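Long-range contacts in cruciform cutting endonuclease 1, mitochondrial (Schizosaccharomyces pombe, PDB 1KCF), which resolves four-way Holliday junctions, cutting at the point of strand exchange after CT and TT sequences, and probably helps maintain mitochondrial DNA: residues V32-Y37 against H247-C252; F52-A57 against E107-H112; M141-H146 against P161-L166. All coordinates share one frame; numbering follows the deposited sequence.

Overall arrangement
Contacts 2 and 3 both reach the central mixed sheet of the RNase H-like resolvase fold, their centres about 13 Å apart: contact 2 packs the end of helix 91-109 on strand 52-59, contact 3 helix 128-151 on edge strand 162-165. They meet where His-112 O lies 3.0 Å from Phe-162 N, a probable hydrogen bond. Contact 1, its centre about 21 Å from that of the chain, ties the SAP region to the last long helix; its Tyr-37 packs edge-to-face on Phe-162 of contact 3. Between side chains, Tyr-54 of contact 2 is about 7 Å from magnesium-binding Asp-46 and about 10 Å from Asp-230, the other magnesium ligand; Ser-165 of contact 3 is about 11 Å from Asp-46.

Contact 1: V32-Y37 against H247-C252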
loop_
_atom_site.group_PDB
_atom_site.type_symbol
_atom_site.label_atom_id
_atom_site.label_comp_id
_atom_site.label_asym_id
_atom_site.label_seq_id
_atom_site.Cartn_x
_atom_site.Cartn_y
_atom_site.Cartn_z
ATOM N N VAL A 32 0.779 -19.747 24.824
ATOM C CA VAL A 32 -0.074 -19.257 25.902
ATOM C C VAL A 32 -0.567 -17.825 25.694
ATOM O O VAL A 32 -1.700 -17.489 26.048
ATOM C CB VAL A 32 0.673 -19.322 27.260
ATOM C CG1 VAL A 32 -0.204 -18.763 28.373
ATOM C CG2 VAL A 32 1.073 -20.758 27.567
ATOM N N ASP A 33 0.285 -16.984 25.119
ATOM C CA ASP A 33 -0.057 -15.585 24.898
ATOM C C ASP A 33 -0.679 -15.280 23.540
ATOM O O ASP A 33 -1.029 -14.135 23.265
ATOM C CB ASP A 33 1.184 -14.718 25.106
ATOM C CG ASP A 33 1.673 -14.743 26.542
ATOM O OD1 ASP A 33 2.907 -14.736 26.752
ATOM O OD2 ASP A 33 0.822 -14.760 27.458
ATOM N N SER A 34 -0.814 -16.295 22.693
ATOM C CA SER A 34 -1.418 -16.099 21.376
ATOM C C SER A 34 -2.789 -15.452 21.562
ATOM O O SER A 34 -3.608 -15.936 22.339
ATOM C CB SER A 34 -1.584 -17.441 20.667
ATOM O OG SER A 34 -2.438 -18.288 21.416
ATOM N N PRO A 35 -3.054 -14.346 20.853
ATOM C CA PRO A 35 -4.337 -13.644 20.956
ATOM C C PRO A 35 -5.535 -14.515 20.590
ATOM O O PRO A 35 -5.438 -15.405 19.743
ATOM C CB PRO A 35 -4.168 -12.472 19.987
ATOM C CG PRO A 35 -2.692 -12.224 20.005
ATOM C CD PRO A 35 -2.133 -13.623 19.959
ATOM N N ILE A 36 -6.667 -14.247 21.231
ATOM C CA ILE A 36 -7.893 -14.985 20.968
ATOM C C ILE A 36 -8.734 -14.207 19.964
ATOM O O ILE A 36 -9.131 -13.068 20.221
ATOM C CB ILE A 36 -8.713 -15.184 22.259
ATOM C CG1 ILE A 36 -10.144 -15.612 21.915
ATOM C CG2 ILE A 36 -8.710 -13.904 23.078
ATOM C CD1 ILE A 36 -10.242 -16.977 21.277
ATOM N N TYR A 37 -8.996 -14.823 18.816
ATOM C CA TYR A 37 -9.787 -14.182 17.778
ATOM C C TYR A 37 -11.071 -14.962 17.533
ATOM O O TYR A 37 -11.157 -16.146 17.851
ATOM C CB TYR A 37 -8.999 -14.106 16.465
ATOM C CG TYR A 37 -7.640 -13.447 16.558
ATOM C CD1 TYR A 37 -6.480 -14.213 16.678
ATOM C CD2 TYR A 37 -7.507 -12.056 16.488
ATOM C CE1 TYR A 37 -5.219 -13.612 16.722
ATOM C CE2 TYR A 37 -6.249 -11.444 16.533
ATOM C CZ TYR A 37 -5.113 -12.229 16.647
ATOM O OH TYR A 37 -3.867 -11.632 16.681
ATOM N N HIS A 247 -7.242 -25.371 23.065
ATOM C CA HIS A 247 -6.840 -26.562 23.801
ATOM C C HIS A 247 -5.428 -26.417 24.355
ATOM O O HIS A 247 -5.182 -26.682 25.532
ATOM C CB HIS A 247 -6.875 -27.793 22.890
ATOM C CG HIS A 247 -8.248 -28.183 22.438
ATOM N ND1 HIS A 247 -9.120 -27.291 21.849
ATOM C CD2 HIS A 247 -8.887 -29.377 22.452
ATOM C CE1 HIS A 247 -10.234 -27.918 21.521
ATOM N NE2 HIS A 247 -10.118 -29.187 21.875
ATOM N N TYR A 248 -4.504 -25.980 23.503
ATOM C CA TYR A 248 -3.100 -25.848 23.885
ATOM C C TYR A 248 -2.681 -24.699 24.797
ATOM O O TYR A 248 -1.643 -24.793 25.448
ATOM C CB TYR A 248 -2.225 -25.842 22.632
ATOM C CG TYR A 248 -2.180 -27.176 21.926
ATOM C CD1 TYR A 248 -2.665 -27.314 20.627
ATOM C CD2 TYR A 248 -1.643 -28.300 22.553
ATOM C CE1 TYR A 248 -2.615 -28.539 19.971
ATOM C CE2 TYR A 248 -1.590 -29.527 21.903
ATOM C CZ TYR A 248 -2.074 -29.639 20.613
ATOM O OH TYR A 248 -2.005 -30.846 19.950
ATOM N N ARG A 249 -3.457 -23.624 24.853
ATOM C CA ARG A 249 -3.093 -22.512 25.724
ATOM C C ARG A 249 -3.003 -22.978 27.172
ATOM O O ARG A 249 -1.948 -22.869 27.804
ATOM C CB ARG A 249 -4.105 -21.368 25.625
ATOM C CG ARG A 249 -4.007 -20.540 24.355
ATOM C CD ARG A 249 -4.799 -19.252 24.498
ATOM N NE ARG A 249 -4.907 -18.513 23.243
ATOM C CZ ARG A 249 -5.755 -18.815 22.263
ATOM N NH1 ARG A 249 -6.579 -19.847 22.389
ATOM N NH2 ARG A 249 -5.783 -18.081 21.159
ATOM N N ASN A 250 -4.111 -23.497 27.694
ATOM C CA ASN A 250 -4.134 -23.975 29.071
ATOM C C ASN A 250 -3.170 -25.122 29.283
ATOM O O ASN A 250 -2.547 -25.230 30.335
ATOM C CB ASN A 250 -5.546 -24.402 29.474
ATOM C CG ASN A 250 -6.473 -23.222 29.639
ATOM O OD1 ASN A 250 -6.037 -22.127 29.996
ATOM N ND2 ASN A 250 -7.760 -23.437 29.398
ATOM N N PHE A 251 -3.035 -25.978 28.279
ATOM C CA PHE A 251 -2.131 -27.113 28.383
ATOM C C PHE A 251 -0.678 -26.664 28.589
ATOM O O PHE A 251 0.038 -27.214 29.431
ATOM C CB PHE A 251 -2.232 -27.979 27.125
ATOM C CG PHE A 251 -1.315 -29.161 27.134
ATOM C CD1 PHE A 251 -1.537 -30.223 28.001
ATOM C CD2 PHE A 251 -0.200 -29.194 26.309
ATOM C CE1 PHE A 251 -0.664 -31.297 28.046
ATOM C CE2 PHE A 251 0.679 -30.262 26.346
ATOM C CZ PHE A 251 0.447 -31.317 27.220
ATOM N N CYS A 252 -0.248 -25.667 27.821
ATOM C CA CYS A 252 1.120 -25.163 27.914
ATOM C C CYS A 252 1.420 -24.395 29.197
ATOM O O CYS A 252 2.575 -24.300 29.604
ATOM C CB CYS A 252 1.447 -24.285 26.705
ATOM S SG CYS A 252 1.648 -25.208 25.173
HETATM O O HOH W 1 -8.117 -17.514 19.040
#
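Arg-249 reaches out from the 247-252 part of helix 224-253 and puts its guanidinium group against the backbone that follows helix 26-33. Its chain runs extended from CG to NE, which carries the charged end past Val-32 to the carbonyls of Ser-34 and Pro-35. Two nitrogens grip one acceptor side-on: NE gives Ser-34 O a bond of 3.0 Å at 159°, and NH2 a longer one of 3.3 Å to the same oxygen. That oxygen lies in the guanidinium plane, while both donors approach it from one face of the carbonyl. NH2 also makes a weak bond to Pro-35 O. Water 1 accepts from Arg-249 NH2 at 3.2 Å and from Tyr-37 N at 2.8 Å, bridging the arginine to the loop. Ser-34 OG is hydrogen-bonded to Ile-31 O and lies 3.1 Å from Arg-249 NE. Closer to the helix, Val-32 CG2 rests on Cys-252 CB at 3.7 Å. Cys-252 also touches Leu-28 and Ile-31 of helix 26-33, and Tyr-248 and Phe-251 pack on helix 6-15, so both helices of the SAP region lie against the C-terminal end of helix 224-253.

Contact 2: F52-A57 against E107-H112; sequences FSYCFA and EKFNPH
Phe-56 and Phe-109 bring strand 52-57 and the last turn of helix 91-109 together, their CA atoms 7.5 Å apart, just before Asn-110 leaves the helix with a positive phi. No hydrogen bond crosses between the segments; three aromatic side chains do most of the work. Phe-109 CB sits over the middle of the Phe-56 ring, a CH-pi contact 3.9 Å from the centroid and only 6° off the ring normal. The two side chains slide past each other in opposite directions, so beyond CB the rings meet obliquely, CD2 of Phe-56 lying 3.9 Å from CD2 of Phe-109. Phe-56, whose chi1 of -174° sets CG opposite the backbone N, extends to the helix end, its CZ 3.3 Å from Phe-109 O. Pro-111 CB adds a looser touch at Phe-56 CE1.

Two residues back on the same side of the strand, Tyr-54 crosses Phe-109 at about a right angle. Its CE1 is 3.4 Å from Phe-109 CZ, the planes are inclined at 44°, and Phe-109 CE1 lies over one face of the tyrosine. On the face of the Phe-109 ring opposite Phe-56 CB, Lys-108 CG lies near the rim; Lys-108 NZ ends 4.1 Å from Tyr-54 OH.

Arg-41 bonds Phe-109 O through NH2 and Asn-110 O through NE. The cluster lies in the RNase H-like core, the Tyr-54 side chain about 7 Å from that of magnesium-binding Asp-46. With no hydrogen bond between the segments, this contact probably relies mainly on shape and dispersion.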
loop_
_atom_site.group_PDB
_atom_site.type_symbol
_atom_site.label_atom_id
_atom_site.label_comp_id
_atom_site.label_asym_id
_atom_site.label_seq_id
_atom_site.Cartn_x
_atom_site.Cartn_y
_atom_site.Cartn_z
ATOM N N PHE A 52 -7.976 -12.842 -7.909
ATOM C CA PHE A 52 -8.280 -12.512 -6.525
ATOM C C PHE A 52 -9.157 -13.651 -6.028
ATOM O O PHE A 52 -10.144 -14.004 -6.669
ATOM C CB PHE A 52 -9.054 -11.191 -6.462
ATOM C CG PHE A 52 -9.430 -10.763 -5.067
ATOM C CD1 PHE A 52 -8.518 -10.095 -4.259
ATOM C CD2 PHE A 52 -10.701 -11.021 -4.569
ATOM C CE1 PHE A 52 -8.870 -9.686 -2.971
ATOM C CE2 PHE A 52 -11.063 -10.620 -3.286
ATOM C CZ PHE A 52 -10.148 -9.949 -2.485
ATOM N N SER A 53 -8.795 -14.247 -4.903
ATOM C CA SER A 53 -9.592 -15.338 -4.371
ATOM C C SER A 53 -9.967 -15.065 -2.920
ATOM O O SER A 53 -9.204 -14.447 -2.185
ATOM C CB SER A 53 -8.826 -16.656 -4.468
ATOM O OG SER A 53 -9.632 -17.736 -4.032
ATOM N N TYR A 54 -11.147 -15.523 -2.519
ATOM C CA TYR A 54 -11.607 -15.322 -1.151
ATOM C C TYR A 54 -12.498 -16.475 -0.715
ATOM O O TYR A 54 -13.137 -17.132 -1.540
ATOM C CB TYR A 54 -12.376 -13.999 -1.044
ATOM C CG TYR A 54 -13.714 -14.004 -1.750
ATOM C CD1 TYR A 54 -14.846 -14.542 -1.136
ATOM C CD2 TYR A 54 -13.848 -13.490 -3.042
ATOM C CE1 TYR A 54 -16.076 -14.572 -1.785
ATOM C CE2 TYR A 54 -15.073 -13.515 -3.703
ATOM C CZ TYR A 54 -16.185 -14.057 -3.067
ATOM O OH TYR A 54 -17.409 -14.089 -3.705
ATOM N N CYS A 55 -12.520 -16.726 0.588
ATOM C CA CYS A 55 -13.347 -17.776 1.168
ATOM C C CYS A 55 -13.904 -17.197 2.465
ATOM O O CYS A 55 -13.146 -16.807 3.356
ATOM C CB CYS A 55 -12.511 -19.030 1.460
ATOM S SG CYS A 55 -13.477 -20.505 1.958
ATOM N N PHE A 56 -15.224 -17.113 2.557
ATOM C CA PHE A 56 -15.877 -16.569 3.743
ATOM C C PHE A 56 -16.500 -17.754 4.473
ATOM O O PHE A 56 -17.363 -18.441 3.927
ATOM C CB PHE A 56 -16.942 -15.549 3.316
ATOM C CG PHE A 56 -17.588 -14.811 4.459
ATOM C CD1 PHE A 56 -16.818 -14.202 5.442
ATOM C CD2 PHE A 56 -18.975 -14.702 4.535
ATOM C CE1 PHE A 56 -17.413 -13.496 6.486
ATOM C CE2 PHE A 56 -19.582 -13.997 5.576
ATOM C CZ PHE A 56 -18.795 -13.392 6.553
ATOM N N ALA A 57 -16.050 -17.999 5.701
ATOM C CA ALA A 57 -16.542 -19.136 6.467
ATOM C C ALA A 57 -16.685 -18.889 7.966
ATOM O O ALA A 57 -16.263 -17.857 8.482
ATOM C CB ALA A 57 -15.627 -20.320 6.237
ATOM N N GLU A 107 -19.299 -4.568 2.802
ATOM C CA GLU A 107 -20.740 -4.487 2.620
ATOM C C GLU A 107 -21.364 -5.831 2.286
ATOM O O GLU A 107 -22.503 -6.108 2.661
ATOM C CB GLU A 107 -21.064 -3.480 1.517
ATOM N N LYS A 108 -20.612 -6.665 1.582
ATOM C CA LYS A 108 -21.111 -7.967 1.170
ATOM C C LYS A 108 -20.933 -9.075 2.205
ATOM O O LYS A 108 -21.755 -9.991 2.286
ATOM C CB LYS A 108 -20.434 -8.375 -0.142
ATOM C CG LYS A 108 -20.925 -9.687 -0.716
ATOM C CD LYS A 108 -20.391 -9.915 -2.121
ATOM C CE LYS A 108 -20.897 -11.236 -2.688
ATOM N NZ LYS A 108 -20.496 -11.430 -4.111
ATOM N N PHE A 109 -19.877 -8.988 3.005
ATOM C CA PHE A 109 -19.605 -10.021 3.991
ATOM C C PHE A 109 -19.620 -9.549 5.438
ATOM O O PHE A 109 -19.895 -10.340 6.341
ATOM C CB PHE A 109 -18.258 -10.677 3.675
ATOM C CG PHE A 109 -18.165 -11.208 2.278
ATOM C CD1 PHE A 109 -17.064 -10.914 1.480
ATOM C CD2 PHE A 109 -19.192 -11.985 1.746
ATOM C CE1 PHE A 109 -16.988 -11.380 0.173
ATOM C CE2 PHE A 109 -19.127 -12.460 0.439
ATOM C CZ PHE A 109 -18.024 -12.157 -0.350
ATOM N N ASN A 110 -19.325 -8.274 5.662
ATOM C CA ASN A 110 -19.307 -7.734 7.017
ATOM C C ASN A 110 -18.597 -8.741 7.925
ATOM O O ASN A 110 -19.204 -9.310 8.828
ATOM C CB ASN A 110 -20.739 -7.519 7.505
ATOM C CG ASN A 110 -20.842 -6.411 8.522
ATOM O OD1 ASN A 110 -20.599 -5.244 8.210
ATOM N ND2 ASN A 110 -21.196 -6.764 9.749
ATOM N N PRO A 111 -17.293 -8.969 7.691
ATOM C CA PRO A 111 -16.482 -9.914 8.467
ATOM C C PRO A 111 -16.091 -9.509 9.882
ATOM O O PRO A 111 -16.027 -8.325 10.220
ATOM C CB PRO A 111 -15.236 -10.106 7.595
ATOM C CG PRO A 111 -15.663 -9.637 6.221
ATOM C CD PRO A 111 -16.520 -8.453 6.551
ATOM N N HIS A 112 -15.825 -10.520 10.703
ATOM C CA HIS A 112 -15.380 -10.306 12.069
ATOM C C HIS A 112 -13.862 -10.404 12.007
ATOM O O HIS A 112 -13.146 -9.820 12.819
ATOM C CB HIS A 112 -15.913 -11.397 13.004
ATOM C CG HIS A 112 -17.382 -11.305 13.275
ATOM N ND1 HIS A 112 -18.076 -10.115 13.228
ATOM C CD2 HIS A 112 -18.281 -12.249 13.643
ATOM C CE1 HIS A 112 -19.338 -10.330 13.553
ATOM N NE2 HIS A 112 -19.487 -11.616 13.809
#

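Contact 3: M141-H146 against P161-L166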
loop_
_atom_site.group_PDB
_atom_site.type_symbol
_atom_site.label_atom_id
_atom_site.label_comp_id
_atom_site.label_asym_id
_atom_site.label_seq_id
_atom_site.Cartn_x
_atom_site.Cartn_y
_atom_site.Cartn_z
ATOM N N MET A 141 -2.441 -0.805 0.430
ATOM C CA MET A 141 -3.587 0.091 0.419
ATOM C C MET A 141 -4.745 -0.438 1.263
ATOM O O MET A 141 -5.370 0.321 2.008
ATOM C CB MET A 141 -4.038 0.347 -1.024
ATOM C CG MET A 141 -2.962 1.032 -1.868
ATOM S SD MET A 141 -3.511 1.544 -3.509
ATOM C CE MET A 141 -2.267 2.768 -3.922
ATOM N N LEU A 142 -5.022 -1.736 1.153
ATOM C CA LEU A 142 -6.094 -2.353 1.923
ATOM C C LEU A 142 -5.832 -2.189 3.416
ATOM O O LEU A 142 -6.756 -1.942 4.189
ATOM C CB LEU A 142 -6.221 -3.840 1.574
ATOM C CG LEU A 142 -6.797 -4.164 0.192
ATOM C CD1 LEU A 142 -6.851 -5.669 0.011
ATOM C CD2 LEU A 142 -8.193 -3.563 0.052
ATOM N N TYR A 143 -4.571 -2.321 3.813
ATOM C CA TYR A 143 -4.179 -2.176 5.210
ATOM C C TYR A 143 -4.380 -0.737 5.686
ATOM O O TYR A 143 -4.885 -0.493 6.789
ATOM C CB TYR A 143 -2.715 -2.574 5.386
ATOM C CG TYR A 143 -2.531 -3.890 6.098
ATOM C CD1 TYR A 143 -2.512 -3.952 7.491
ATOM C CD2 TYR A 143 -2.431 -5.082 5.382
ATOM C CE1 TYR A 143 -2.401 -5.169 8.156
ATOM C CE2 TYR A 143 -2.322 -6.303 6.032
ATOM C CZ TYR A 143 -2.309 -6.341 7.417
ATOM O OH TYR A 143 -2.218 -7.551 8.063
ATOM N N ALA A 144 -3.972 0.214 4.850
ATOM C CA ALA A 144 -4.125 1.616 5.191
ATOM C C ALA A 144 -5.608 1.929 5.368
ATOM O O ALA A 144 -6.006 2.544 6.358
ATOM C CB ALA A 144 -3.526 2.489 4.096
ATOM N N LEU A 145 -6.429 1.504 4.411
ATOM C CA LEU A 145 -7.860 1.761 4.493
ATOM C C LEU A 145 -8.474 1.145 5.749
ATOM O O LEU A 145 -9.316 1.758 6.403
ATOM C CB LEU A 145 -8.574 1.223 3.247
ATOM C CG LEU A 145 -8.267 1.953 1.935
ATOM C CD1 LEU A 145 -9.105 1.373 0.812
ATOM C CD2 LEU A 145 -8.554 3.436 2.093
ATOM N N HIS A 146 -8.042 -0.063 6.087
ATOM C CA HIS A 146 -8.563 -0.750 7.261
ATOM C C HIS A 146 -8.234 -0.008 8.554
ATOM O O HIS A 146 -9.123 0.277 9.358
ATOM C CB HIS A 146 -8.013 -2.179 7.315
ATOM C CG HIS A 146 -8.330 -2.907 8.584
ATOM N ND1 HIS A 146 -7.528 -2.836 9.705
ATOM C CD2 HIS A 146 -9.368 -3.711 8.915
ATOM C CE1 HIS A 146 -8.058 -3.563 10.670
ATOM N NE2 HIS A 146 -9.176 -4.105 10.217
ATOM N N PRO A 161 -13.488 -5.172 12.955
ATOM C CA PRO A 161 -12.970 -6.373 12.290
ATOM C C PRO A 161 -11.462 -6.516 12.433
ATOM O O PRO A 161 -10.731 -5.535 12.319
ATOM C CB PRO A 161 -13.375 -6.163 10.837
ATOM C CG PRO A 161 -14.641 -5.391 10.959
ATOM C CD PRO A 161 -14.310 -4.379 12.026
ATOM N N PHE A 162 -10.994 -7.733 12.692
ATOM C CA PHE A 162 -9.563 -7.960 12.805
ATOM C C PHE A 162 -8.997 -8.156 11.402
ATOM O O PHE A 162 -9.673 -8.683 10.514
ATOM C CB PHE A 162 -9.255 -9.214 13.623
ATOM C CG PHE A 162 -9.620 -9.110 15.071
ATOM C CD1 PHE A 162 -10.903 -9.423 15.505
ATOM C CD2 PHE A 162 -8.672 -8.714 16.009
ATOM C CE1 PHE A 162 -11.238 -9.347 16.856
ATOM C CE2 PHE A 162 -8.994 -8.633 17.365
ATOM C CZ PHE A 162 -10.277 -8.951 17.789
ATOM N N LEU A 163 -7.756 -7.728 11.210
ATOM C CA LEU A 163 -7.072 -7.881 9.935
ATOM C C LEU A 163 -5.785 -8.601 10.277
ATOM O O LEU A 163 -5.025 -8.142 11.122
ATOM C CB LEU A 163 -6.762 -6.514 9.314
ATOM C CG LEU A 163 -5.987 -6.515 7.993
ATOM C CD1 LEU A 163 -6.726 -7.346 6.952
ATOM C CD2 LEU A 163 -5.809 -5.083 7.500
ATOM N N LEU A 164 -5.544 -9.736 9.638
ATOM C CA LEU A 164 -4.340 -10.497 9.930
ATOM C C LEU A 164 -3.631 -10.978 8.670
ATOM O O LEU A 164 -4.262 -11.467 7.731
ATOM C CB LEU A 164 -4.695 -11.710 10.802
ATOM C CG LEU A 164 -5.509 -11.456 12.076
ATOM C CD1 LEU A 164 -5.999 -12.782 12.631
ATOM C CD2 LEU A 164 -4.662 -10.721 13.117
ATOM N N SER A 165 -2.314 -10.817 8.646
ATOM C CA SER A 165 -1.531 -11.293 7.522
ATOM C C SER A 165 -0.948 -12.625 7.965
ATOM O O SER A 165 -0.431 -12.748 9.079
ATOM C CB SER A 165 -0.402 -10.323 7.175
ATOM O OG SER A 165 -0.921 -9.123 6.630
ATOM N N LEU A 166 -1.056 -13.624 7.101
ATOM C CA LEU A 166 -0.537 -14.936 7.413
ATOM C C LEU A 166 0.553 -15.274 6.416
ATOM O O LEU A 166 0.563 -14.768 5.293
ATOM C CB LEU A 166 -1.653 -15.980 7.329
ATOM C CG LEU A 166 -2.960 -15.629 8.045
ATOM C CD1 LEU A 166 -3.960 -16.753 7.835
ATOM C CD2 LEU A 166 -2.700 -15.397 9.536
#
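His-146 reaches the second segment at its very start, where NE2 donates to Pro-161 O across 3.0 Å at 160°. The carbonyl oxygen lies in the plane of the imidazole, although the donor stands 41° out of the carbonyl's own plane. Next in line, Phe-162 points away from the helix and packs on Pro-38 and edge-to-face with Tyr-37, while its backbone pairs with His-112 and with Ile-114 of strand 113-118. Leu-163 comes back to the helix and lies against the faces of two rings. Its CB lies over the centre of the His-146 ring, 3.5 Å from the centroid, and its CD2 does the same over Tyr-143, 3.5 Å from that centroid. Replacing His-146 with an alanine is likely to leave Pro-161 O without this donor and take away the flat surface on which Leu-163 CB rests.

Here an edge strand of the RNase H-like sheet runs parallel to its neighbour 113-118, and helix 128-151 covers it; the axes of its 141-146 portion and of strand 162-165 come within 10.3 Å, their directions 155° apart. Leu-164 points to the other side of the sheet and meets Trp-238 of helix 224-253. Ser-165 faces the helix again: its OG lies at the edge of the Tyr-143 ring and is hydrogen-bonded to Tyr-143 OH. The modelled 2.5 Å between these two oxygens is very short, so the exact length is doubtful, and either hydroxyl could be the donor. Tyr-143 also packs on Pro-91 of the second subunit.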